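Local coordinates for cellulosomal scaffoldin adaptor protein B (Acetivibrio cellulolyticus, PDB 4UYP) that helps attach cellulosomes to the cell surface as an adaptor scaffoldin, its type I dockerin, modelled here, binding calcium and a cohesin of the anchoring scaffoldin ScaC, at residues 5-10 with 30-35. The protein carries 2 engineered substitutions. Residues are numbered along the deposited sequence; the frame is centred on the assembly and turned at random. Where two conformers were deposited one is given.
Sequences GDVDGN and NEFPYE. With CA (calcium ion), chain L.
Tyr34 lies flat against Gly9 on the outer side of the first calcium loop of this type I dockerin, an EF-hand-like site. The tight part is here: Gly9 CA sits 3.2 Å from the centroid of the Tyr34 ring, 7° off its normal, a CH-pi contact made where a side chain would stand; the phi of 70° also suits glycine. The ring reaches this place because Tyr34 CG is anti to its backbone N (chi1 170°). Obliquely to the ring, Asp6 O comes within 3.3 Å of Tyr34 CE2, while Gly9 N bonds to that same carbonyl and closes the type I turn from Asp6 to Gly9. Val7 and Phe32, buried deeper in, meet more distantly; both pack on helix 37-41, Val7 also on helix 15-26. The loose side is exposed Pro33, at the margin, its carbonyl O 4.0 Å from Asp8 O. On the metal side, OD1 of Asp6, Asp8 and Asn10 bind the calcium ion together with a water, Ser12 and Asp17 completing the site. Asp6 OD2 accepts from Gly11 N, and a water that donates to this oxygen at 2.8 Å also hydrogen-bonds Tyr34 OH, likewise at 2.8 Å.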
loop_
_atom_site.group_PDB
_atom_site.type_symbol
_atom_site.label_atom_id
_atom_site.label_comp_id
_atom_site.label_asym_id
_atom_site.label_seq_id
_atom_site.Cartn_x
_atom_site.Cartn_y
_atom_site.Cartn_z
ATOM N N GLY B 5 1.561 -23.771 12.436
ATOM C CA GLY B 5 2.062 -22.932 13.571
ATOM C C GLY B 5 3.556 -22.847 13.600
ATOM O O GLY B 5 4.127 -21.924 14.172
ATOM N N ASP B 6 4.249 -23.801 12.947
ATOM C CA ASP B 6 5.698 -23.883 13.079
ATOM C C ASP B 6 6.420 -23.138 11.978
ATOM O O ASP B 6 6.957 -23.674 11.027
ATOM C CB ASP B 6 6.148 -25.364 13.016
ATOM C CG ASP B 6 7.623 -25.463 13.199
ATOM O OD1 ASP B 6 8.322 -24.596 13.746
ATOM O OD2 ASP B 6 8.199 -26.504 12.774
ATOM N N VAL B 7 6.351 -21.797 12.071
ATOM C CA VAL B 7 6.681 -20.962 10.922
ATOM C C VAL B 7 8.213 -20.880 10.668
ATOM O O VAL B 7 8.602 -20.639 9.545
ATOM C CB VAL B 7 5.999 -19.541 11.084
ATOM C CG1 VAL B 7 4.591 -19.616 11.735
ATOM C CG2 VAL B 7 6.748 -18.716 12.010
ATOM N N ASP B 8 9.012 -21.163 11.696
ATOM C CA ASP B 8 10.480 -21.245 11.563
ATOM C C ASP B 8 10.959 -22.650 11.234
ATOM O O ASP B 8 12.163 -22.818 11.029
ATOM C CB ASP B 8 11.285 -20.613 12.726
ATOM C CG ASP B 8 11.127 -21.308 14.084
ATOM O OD1 ASP B 8 10.499 -22.453 14.099
ATOM O OD2 ASP B 8 11.652 -20.765 15.077
ATOM N N GLY B 9 10.036 -23.609 11.172
ATOM C CA GLY B 9 10.399 -24.997 10.706
ATOM C C GLY B 9 11.240 -25.731 11.682
ATOM O O GLY B 9 11.957 -26.652 11.247
ATOM N N ASN B 10 11.246 -25.443 12.951
ATOM C CA ASN B 10 12.163 -26.081 13.861
ATOM C C ASN B 10 11.498 -27.335 14.505
ATOM O O ASN B 10 12.150 -27.925 15.414
ATOM C CB ASN B 10 12.792 -25.125 14.943
ATOM C CG ASN B 10 11.786 -24.749 16.051
ATOM O OD1 ASN B 10 10.572 -24.873 15.857
ATOM N ND2 ASN B 10 12.273 -24.291 17.139
ATOM N N ASN B 30 9.450 -10.385 4.096
ATOM C CA ASN B 30 8.595 -10.602 2.951
ATOM C C ASN B 30 8.405 -12.106 2.626
ATOM O O ASN B 30 7.632 -12.467 1.746
ATOM C CB ASN B 30 9.313 -9.960 1.715
ATOM C CG ASN B 30 9.273 -8.456 1.783
ATOM O OD1 ASN B 30 8.236 -7.954 2.184
ATOM N ND2 ASN B 30 10.370 -7.783 1.564
ATOM N N GLU B 31 9.079 -12.897 3.394
ATOM C CA GLU B 31 8.979 -14.340 3.246
ATOM C C GLU B 31 9.465 -14.955 4.476
ATOM O O GLU B 31 10.107 -14.328 5.334
ATOM C CB GLU B 31 9.753 -14.798 1.974
ATOM C CG GLU B 31 11.234 -14.829 2.268
ATOM C CD GLU B 31 12.089 -15.191 1.056
ATOM O OE1 GLU B 31 11.704 -14.821 -0.076
ATOM O OE2 GLU B 31 13.143 -15.830 1.263
ATOM N N PHE B 32 9.131 -16.222 4.703
ATOM C CA PHE B 32 9.635 -16.949 5.823
ATOM C C PHE B 32 10.886 -17.813 5.352
ATOM O O PHE B 32 10.822 -18.324 4.299
ATOM C CB PHE B 32 8.518 -17.846 6.402
ATOM C CG PHE B 32 7.330 -17.089 6.966
ATOM C CD1 PHE B 32 7.403 -16.476 8.225
ATOM C CD2 PHE B 32 6.191 -16.936 6.254
ATOM C CE1 PHE B 32 6.277 -15.815 8.717
ATOM C CE2 PHE B 32 5.061 -16.251 6.759
ATOM C CZ PHE B 32 5.136 -15.673 8.003
ATOM N N PRO B 33 12.019 -17.813 6.088
ATOM C CA PRO B 33 13.098 -18.835 6.023
ATOM C C PRO B 33 12.669 -20.183 6.743
ATOM O O PRO B 33 13.172 -20.667 7.797
ATOM C CB PRO B 33 14.287 -18.190 6.696
ATOM C CG PRO B 33 13.707 -17.170 7.610
ATOM C CD PRO B 33 12.294 -16.817 7.143
ATOM N N TYR B 34 11.676 -20.735 6.131
ATOM C CA TYR B 34 11.379 -22.160 6.203
ATOM C C TYR B 34 10.604 -22.358 4.969
ATOM O O TYR B 34 9.752 -21.534 4.579
ATOM C CB TYR B 34 10.471 -22.407 7.376
ATOM C CG TYR B 34 9.878 -23.762 7.485
ATOM C CD1 TYR B 34 10.576 -24.920 7.068
ATOM C CD2 TYR B 34 8.589 -23.936 8.057
ATOM C CE1 TYR B 34 10.001 -26.149 7.208
ATOM C CE2 TYR B 34 8.035 -25.186 8.240
ATOM C CZ TYR B 34 8.752 -26.280 7.817
ATOM O OH TYR B 34 8.177 -27.495 8.081
ATOM N N GLU B 35 10.953 -23.453 4.275
ATOM C CA GLU B 35 10.321 -23.800 3.018
ATOM C C GLU B 35 8.765 -23.841 3.036
ATOM O O GLU B 35 8.062 -23.495 2.110
ATOM C CB GLU B 35 10.960 -25.190 2.684
ATOM C CG GLU B 35 10.195 -25.992 1.726
ATOM C CD GLU B 35 11.036 -27.199 1.310
ATOM O OE1 GLU B 35 11.550 -27.911 2.195
ATOM O OE2 GLU B 35 11.206 -27.327 0.112
HETATM CA CA CA L . 8.867 -23.224 15.554
HETATM O O HOH W 1 7.135 -27.975 10.684
HETATM O O HOH W 2 10.171 -21.870 17.059
#